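Side-chain contacts in prepilin-like protein (Thermus thermophilus, PDB 6QVF), which is a type IV pilin of natural competence that probably acts in DNA uptake, perhaps as part of a DNA receptor at the pilus tip: residues B[39-44]-B[85-90]; B[19-24]-B[120-125]. All coordinates share one frame; numbering follows the deposited sequence.

Contact 1: residues B[39-44]-B[85-90]; sequences SPYKDA and LRPGLT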
ATOM      1  N   SER B  39      10.990 -23.900  23.394  1.00 27.20           N
ATOM      2  CA  SER B  39      10.096 -22.745  23.203  1.00 27.30           C
ATOM      3  C   SER B  39       8.891 -23.131  22.356  1.00 24.16           C
ATOM      4  O   SER B  39       9.024 -23.781  21.304  1.00 26.87           O
ATOM      5  CB  SER B  39      10.785 -21.566  22.572  1.00 27.81           C
ATOM      6  OG  SER B  39       9.839 -20.533  22.293  1.00 24.04           O
ATOM      7  N   PRO B  40       7.680 -22.715  22.783  1.00 24.64           N
ATOM      8  CA  PRO B  40       6.479 -22.912  21.971  1.00 26.18           C
ATOM      9  C   PRO B  40       6.497 -22.064  20.696  1.00 23.44           C
ATOM     10  O   PRO B  40       5.687 -22.334  19.792  1.00 21.53           O
ATOM     11  CB  PRO B  40       5.333 -22.460  22.881  1.00 29.41           C
ATOM     12  CG  PRO B  40       5.992 -21.456  23.823  1.00 33.20           C
ATOM     13  CD  PRO B  40       7.399 -21.978  24.026  1.00 26.65           C
ATOM     14  N   TYR B  41       7.442 -21.101  20.620  1.00 22.54           N
ATOM     15  CA  TYR B  41       7.480 -20.165  19.482  1.00 20.98           C
ATOM     16  C   TYR B  41       8.582 -20.500  18.483  1.00 21.20           C
ATOM     17  O   TYR B  41       8.846 -19.737  17.560  1.00 19.63           O
ATOM     18  CB  TYR B  41       7.617 -18.731  19.996  1.00 21.27           C
ATOM     19  CG  TYR B  41       6.670 -18.379  21.101  1.00 22.16           C
ATOM     20  CD1 TYR B  41       5.304 -18.592  20.979  1.00 20.62           C
ATOM     21  CD2 TYR B  41       7.123 -17.786  22.256  1.00 25.11           C
ATOM     22  CE1 TYR B  41       4.422 -18.256  21.982  1.00 22.89           C
ATOM     23  CE2 TYR B  41       6.250 -17.420  23.261  1.00 25.21           C
ATOM     24  CZ  TYR B  41       4.904 -17.687  23.139  1.00 26.63           C
ATOM     25  OH  TYR B  41       4.023 -17.372  24.122  1.00 27.66           O
ATOM     26  N   LYS B  42       9.233 -21.652  18.655  1.00 22.18           N
ATOM     27  CA  LYS B  42      10.280 -22.048  17.743  1.00 20.11           C
ATOM     28  C   LYS B  42       9.726 -22.242  16.327  1.00 18.67           C
ATOM     29  O   LYS B  42       8.622 -22.762  16.154  1.00 20.97           O
ATOM     30  CB  LYS B  42      10.989 -23.311  18.242  1.00 23.21           C
ATOM     31  CG  LYS B  42      10.210 -24.609  18.075  1.00 23.71           C
ATOM     32  CD  LYS B  42      10.847 -25.768  18.813  1.00 26.40           C
ATOM     33  CE  LYS B  42      10.347 -27.130  18.366  1.00 32.37           C
ATOM     34  NZ  LYS B  42       8.891 -27.258  18.527  1.00 38.80           N
ATOM     35  N   ASP B  43      10.495 -21.788  15.316  1.00 16.93           N
ATOM     36  CA  ASP B  43      10.112 -21.947  13.912  1.00 19.27           C
ATOM     37  C   ASP B  43      11.130 -22.780  13.132  1.00 21.24           C
ATOM     38  O   ASP B  43      10.752 -23.669  12.385  1.00 21.86           O
ATOM     39  CB  ASP B  43       9.856 -20.577  13.289  1.00 19.54           C
ATOM     40  CG  ASP B  43       8.589 -19.940  13.848  1.00 18.39           C
ATOM     41  OD1 ASP B  43       7.544 -20.642  13.877  1.00 18.82           O
ATOM     42  OD2 ASP B  43       8.641 -18.760  14.257  1.00 16.47           O
ATOM     43  N   ALA B  44      12.416 -22.457  13.235  1.00 23.03           N
ATOM     44  CA  ALA B  44      13.415 -23.196  12.490  1.00 23.63           C
ATOM     45  C   ALA B  44      14.639 -23.395  13.372  1.00 23.18           C
ATOM     46  O   ALA B  44      15.043 -22.494  14.105  1.00 21.48           O
ATOM     47  CB  ALA B  44      13.799 -22.474  11.228  1.00 27.32           C
ATOM     48  N   LEU B  85       0.946 -19.068  19.724  1.00 19.03           N
ATOM     49  CA  LEU B  85       1.124 -17.706  19.189  1.00 19.21           C
ATOM     50  C   LEU B  85       1.334 -16.728  20.357  1.00 20.19           C
ATOM     51  O   LEU B  85       0.690 -16.809  21.429  1.00 21.96           O
ATOM     52  CB  LEU B  85      -0.093 -17.324  18.349  1.00 19.51           C
ATOM     53  CG  LEU B  85      -0.482 -18.243  17.209  1.00 18.02           C
ATOM     54  CD1 LEU B  85      -1.831 -17.810  16.688  1.00 18.98           C
ATOM     55  CD2 LEU B  85       0.559 -18.233  16.101  1.00 19.84           C
ATOM     56  N   ARG B  86       2.260 -15.791  20.165  1.00 19.90           N
ATOM     57  CA  ARG B  86       2.652 -14.905  21.224  1.00 20.31           C
ATOM     58  C   ARG B  86       1.467 -14.059  21.682  1.00 23.00           C
ATOM     59  O   ARG B  86       0.744 -13.488  20.875  1.00 20.73           O
ATOM     60  CB  ARG B  86       3.769 -13.980  20.748  1.00 20.19           C
ATOM     61  CG  ARG B  86       5.136 -14.627  20.763  1.00 19.62           C
ATOM     62  CD  ARG B  86       6.190 -13.684  20.247  1.00 19.75           C
ATOM     63  NE  ARG B  86       7.515 -14.295  20.446  1.00 21.77           N
ATOM     64  CZ  ARG B  86       8.200 -14.998  19.549  1.00 22.81           C
ATOM     65  NH1 ARG B  86       7.708 -15.239  18.336  1.00 23.43           N
ATOM     66  NH2 ARG B  86       9.390 -15.471  19.884  1.00 23.15           N
ATOM     67  N   PRO B  87       1.241 -13.950  23.014  1.00 25.99           N
ATOM     68  CA  PRO B  87       0.144 -13.154  23.551  1.00 26.30           C
ATOM     69  C   PRO B  87       0.577 -11.687  23.580  1.00 27.83           C
ATOM     70  O   PRO B  87       1.743 -11.390  23.518  1.00 28.63           O
ATOM     71  CB  PRO B  87      -0.021 -13.763  24.956  1.00 30.22           C
ATOM     72  CG  PRO B  87       1.406 -14.070  25.355  1.00 30.93           C
ATOM     73  CD  PRO B  87       2.022 -14.615  24.079  1.00 28.67           C
ATOM     74  N   GLY B  88      -0.368 -10.754  23.634  1.00 26.64           N
ATOM     75  CA  GLY B  88       0.037  -9.385  23.901  1.00 35.54           C
ATOM     76  C   GLY B  88       0.686  -8.669  22.718  1.00 35.53           C
ATOM     77  O   GLY B  88       1.372  -7.685  22.907  1.00 36.46           O
ATOM     78  N   LEU B  89       0.536  -9.199  21.506  1.00 32.47           N
ATOM     79  CA  LEU B  89       0.782  -8.382  20.331  1.00 31.41           C
ATOM     80  C   LEU B  89      -0.419  -7.469  20.126  1.00 25.86           C
ATOM     81  O   LEU B  89      -1.549  -7.859  20.332  1.00 31.04           O
ATOM     82  CB  LEU B  89       0.944  -9.248  19.083  1.00 34.55           C
ATOM     83  CG  LEU B  89       1.991 -10.336  19.152  1.00 41.77           C
ATOM     84  CD1 LEU B  89       2.014 -11.081  17.842  1.00 43.81           C
ATOM     85  CD2 LEU B  89       3.346  -9.767  19.461  1.00 47.41           C
ATOM     86  N   THR B  90      -0.145  -6.255  19.662  1.00 22.09           N
ATOM     87  CA  THR B  90      -1.180  -5.358  19.232  1.00 20.58           C
ATOM     88  C   THR B  90      -1.228  -5.336  17.701  1.00 20.07           C
ATOM     89  O   THR B  90      -0.145  -5.170  17.043  1.00 20.09           O
ATOM     90  CB  THR B  90      -0.903  -3.988  19.846  1.00 21.49           C
ATOM     91  OG1 THR B  90      -0.927  -4.134  21.266  1.00 22.39           O
ATOM     92  CG2 THR B  90      -1.944  -2.986  19.458  1.00 24.99           C
TER
HETATM   93  O   HOH W   1       1.017 -18.068  24.021  1.00 38.24           O
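The aromatic ring of Tyr41 is held between two aliphatic groups, CG of Arg86 on one face and CG of Pro40, its own neighbour in sequence, on the other. The Arg86 methylene stands almost on the ring normal, only 4° off it and 3.7 Å from CG to the Tyr41 centroid, which makes a textbook CH-pi contact. A water lies in the ring plane at the edge; it accepts from Tyr41 OH and donates to Leu85 O at 2.9 Å, tying the phenol to the opposing backbone. Beyond CG the Arg86 chain runs extended to NE, carrying the guanidinium back along the tyrosine until Tyr41 CB lies over one face of it, toward the rim, 3.7 Å from Arg86 NH2. Ring and guanidinium planes are 32° apart, so they do not stack in parallel. At the phenol end, Pro87 CD sits 3.4 Å from Tyr41 OH. The ring can lie here because CG of Tyr41 is anti to its carbonyl carbon (chi1 -48°), while the backbone beneath follows a type I turn from Ser39 to Lys42, whose own hydrogen bond is weak, and is braced by an ST turn in which Tyr41 N donates to Ser39 OG at 3.0 Å. With an alanine at Tyr41, Arg86 CG would probably lose its aromatic cover and Leu85 O its water link to this turn. Arg86 spends its charge elsewhere: NH1 forms a salt bridge with Asp62 of helix 59-66, and the group also makes a cation-pi contact with Tyr59. The contact thus joins two loops, one between strands 32-35 and 44-45, the other leading into strand 92-97, while Leu85 turns away from Tyr41 to pack on Phe65 and Ser66 of helix 59-66.

Contact 2: residues B[19-24]-B[120-125]; sequences VQVLER and VVVTAT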
ATOM      1  N   VAL B  19       5.406   7.572   7.478  1.00 17.45           N
ATOM      2  CA  VAL B  19       6.573   6.740   7.187  1.00 17.23           C
ATOM      3  C   VAL B  19       7.123   6.143   8.491  1.00 17.59           C
ATOM      4  O   VAL B  19       7.532   4.959   8.525  1.00 17.33           O
ATOM      5  CB  VAL B  19       7.651   7.545   6.425  1.00 19.28           C
ATOM      6  CG1 VAL B  19       9.002   6.845   6.458  1.00 21.18           C
ATOM      7  CG2 VAL B  19       7.212   7.727   4.984  1.00 18.89           C
ATOM      8  N   GLN B  20       7.254   6.983   9.526  1.00 18.08           N
ATOM      9  CA  GLN B  20       7.878   6.588  10.798  1.00 19.07           C
ATOM     10  C   GLN B  20       7.105   5.395  11.393  1.00 16.03           C
ATOM     11  O   GLN B  20       7.670   4.390  11.842  1.00 18.26           O
ATOM     12  CB  GLN B  20       7.857   7.793  11.744  1.00 25.07           C
ATOM     13  CG  GLN B  20       8.540   7.542  13.062  1.00 33.53           C
ATOM     14  CD  GLN B  20       8.427   8.707  14.021  1.00 32.22           C
ATOM     15  OE1 GLN B  20       8.050   8.504  15.160  1.00 43.81           O
ATOM     16  NE2 GLN B  20       8.759   9.918  13.572  1.00 38.12           N
ATOM     17  N   VAL B  21       5.787   5.503  11.401  1.00 16.08           N
ATOM     18  CA  VAL B  21       4.932   4.456  11.956  1.00 16.29           C
ATOM     19  C   VAL B  21       4.969   3.206  11.067  1.00 15.31           C
ATOM     20  O   VAL B  21       5.076   2.079  11.551  1.00 16.36           O
ATOM     21  CB  VAL B  21       3.494   4.972  12.141  1.00 17.72           C
ATOM     22  CG1 VAL B  21       2.565   3.857  12.602  1.00 18.89           C
ATOM     23  CG2 VAL B  21       3.483   6.158  13.100  1.00 17.81           C
ATOM     24  N   LEU B  22       4.905   3.376   9.748  1.00 14.84           N
ATOM     25  CA  LEU B  22       4.988   2.255   8.841  1.00 16.47           C
ATOM     26  C   LEU B  22       6.299   1.493   9.027  1.00 16.03           C
ATOM     27  O   LEU B  22       6.290   0.247   9.064  1.00 16.61           O
ATOM     28  CB  LEU B  22       4.868   2.742   7.394  1.00 15.26           C
ATOM     29  CG  LEU B  22       4.883   1.639   6.341  1.00 15.90           C
ATOM     30  CD1 LEU B  22       3.654   0.779   6.468  1.00 17.69           C
ATOM     31  CD2 LEU B  22       4.988   2.218   4.935  1.00 17.73           C
ATOM     32  N   GLU B  23       7.406   2.220   9.226  1.00 15.45           N
ATOM     33  CA  GLU B  23       8.734   1.578   9.411  1.00 18.63           C
ATOM     34  C   GLU B  23       8.723   0.786  10.722  1.00 17.69           C
ATOM     35  O   GLU B  23       9.201  -0.376  10.774  1.00 18.17           O
ATOM     36  CB  GLU B  23       9.828   2.653   9.453  1.00 19.79           C
ATOM     37  CG  GLU B  23      10.216   3.215   8.099  1.00 29.70           C
ATOM     38  CD  GLU B  23      11.185   4.390   8.084  1.00 37.17           C
ATOM     39  OE1 GLU B  23      11.311   5.126   9.119  1.00 36.23           O
ATOM     40  OE2 GLU B  23      11.826   4.549   7.025  1.00 42.34           O
ATOM     41  N   ARG B  24       8.188   1.372  11.784  1.00 16.10           N
ATOM     42  CA  ARG B  24       8.265   0.719  13.094  1.00 18.71           C
ATOM     43  C   ARG B  24       7.383  -0.532  13.104  1.00 18.79           C
ATOM     44  O   ARG B  24       7.816  -1.595  13.582  1.00 17.52           O
ATOM     45  CB  ARG B  24       7.884   1.657  14.224  1.00 23.67           C
ATOM     46  CG  ARG B  24       9.082   2.478  14.688  1.00 30.42           C
ATOM     47  CD  ARG B  24       8.888   3.121  16.040  1.00 37.14           C
ATOM     48  NE  ARG B  24       7.739   4.011  16.021  1.00 36.93           N
ATOM     49  CZ  ARG B  24       7.786   5.253  15.599  1.00 34.25           C
ATOM     50  NH1 ARG B  24       8.955   5.784  15.252  1.00 42.72           N
ATOM     51  NH2 ARG B  24       6.660   5.932  15.490  1.00 35.37           N
ATOM     52  N   VAL B 120       0.884  -4.025   6.171  1.00 13.68           N
ATOM     53  CA  VAL B 120       0.972  -2.983   7.152  1.00 14.47           C
ATOM     54  C   VAL B 120       0.484  -1.701   6.459  1.00 15.44           C
ATOM     55  O   VAL B 120       0.998  -1.321   5.399  1.00 13.64           O
ATOM     56  CB  VAL B 120       2.394  -2.802   7.718  1.00 14.21           C
ATOM     57  CG1 VAL B 120       2.420  -1.774   8.850  1.00 16.71           C
ATOM     58  CG2 VAL B 120       3.008  -4.138   8.127  1.00 16.91           C
ATOM     59  N   VAL B 121      -0.567  -1.103   7.006  1.00 13.02           N
ATOM     60  CA  VAL B 121      -1.199   0.068   6.416  1.00 14.73           C
ATOM     61  C   VAL B 121      -1.322   1.152   7.458  1.00 14.82           C
ATOM     62  O   VAL B 121      -1.808   0.883   8.549  1.00 14.79           O
ATOM     63  CB  VAL B 121      -2.542  -0.304   5.780  1.00 16.79           C
ATOM     64  CG1 VAL B 121      -3.201   0.888   5.122  1.00 20.11           C
ATOM     65  CG2 VAL B 121      -2.329  -1.411   4.781  1.00 20.02           C
ATOM     66  N   VAL B 122      -0.989   2.389   7.064  1.00 15.23           N
ATOM     67  CA  VAL B 122      -1.070   3.523   7.949  1.00 15.42           C
ATOM     68  C   VAL B 122      -1.768   4.685   7.255  1.00 15.56           C
ATOM     69  O   VAL B 122      -1.630   4.874   6.056  1.00 15.20           O
ATOM     70  CB  VAL B 122       0.317   3.947   8.461  1.00 14.28           C
ATOM     71  CG1 VAL B 122       1.022   2.773   9.128  1.00 15.87           C
ATOM     72  CG2 VAL B 122       1.164   4.567   7.372  1.00 15.71           C
ATOM     73  N   THR B 123      -2.466   5.467   8.067  1.00 14.79           N
ATOM     74  CA  THR B 123      -3.053   6.712   7.584  1.00 15.25           C
ATOM     75  C   THR B 123      -2.779   7.824   8.592  1.00 16.36           C
ATOM     76  O   THR B 123      -3.269   7.754   9.749  1.00 17.74           O
ATOM     77  CB  THR B 123      -4.553   6.574   7.338  1.00 17.34           C
ATOM     78  OG1 THR B 123      -4.855   5.620   6.324  1.00 19.02           O
ATOM     79  CG2 THR B 123      -5.189   7.894   6.926  1.00 17.45           C
ATOM     80  N   ALA B 124      -2.021   8.821   8.138  1.00 16.67           N
ATOM     81  CA  ALA B 124      -1.742  10.028   8.942  1.00 18.38           C
ATOM     82  C   ALA B 124      -2.769  11.099   8.589  1.00 20.52           C
ATOM     83  O   ALA B 124      -2.965  11.385   7.427  1.00 20.83           O
ATOM     84  CB  ALA B 124      -0.377  10.556   8.653  1.00 19.99           C
ATOM     85  N   THR B 125      -3.466  11.624   9.587  1.00 19.23           N
ATOM     86  CA  THR B 125      -4.458  12.675   9.328  1.00 19.96           C
ATOM     87  C   THR B 125      -3.993  13.929  10.062  1.00 23.10           C
ATOM     88  O   THR B 125      -4.066  13.993  11.306  1.00 23.50           O
ATOM     89  CB  THR B 125      -5.850  12.283   9.830  1.00 22.58           C
ATOM     90  OG1 THR B 125      -6.342  11.131   9.141  1.00 24.90           O
ATOM     91  CG2 THR B 125      -6.833  13.419   9.675  1.00 27.01           C
TER
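Leu22, on the long helix 2-30, meets two valines of strand 117-125 with different parts of its side chain. Its CB lies 4.1 Å from Val122 CG2, and that valine's other methyl, CG1, reaches up to the helix backbone at Leu22 N. Further out, CG is anti to the backbone N (chi1 -178°), which carries the branch along to the next inward-facing residue of the strand. There CD1 makes the closest approach, 3.7 Å from Val120 CG1 and 3.6 Å from the carbonyl oxygen Val120 O, a van der Waals contact with no hydrogen bond. One residue earlier on the helix, Val21 points at the strand and sets CG1 4.0 Å from Val122 CG1, so Val122 is shared between Val21 and Leu22. Segments 19-24 and 120-125 run nearly antiparallel, at 159°, their axes 8.3 Å apart at closest approach. Leu134 on strand 131-139 also touches Leu22, and Trp104 on strand 100-108 touches both Val21 and Val122. At the margin, Arg24 forms a salt bridge with Glu95 of strand 92-97. Between these two segments, however, every bridging side chain is aliphatic and buried and no hydrogen bond crosses, so dispersion and the exclusion of water hold them together, in keeping with the helix-on-sheet packing of pilins.

In the fold
Contacts 1 and 2 illustrate two ways of joining parts of one pilin. Their centres are 24 Å apart, on opposite sides of the chain's centre, and their nearest atoms remain about 9 Å from each other without touching. In sequence, contact 1 is nested inside the loop closed by contact 2: both of its segments belong to the chain between the long helix and strand 117-125. Contact 2 is a buried interface of aliphatic side chains between helix and sheet; contact 1 is partly buried and mixes aromatic, cationic and water-mediated elements. Strand 92-97, which follows 85-90, belongs to the same antiparallel sheet as 120-125 and so connects the two regions.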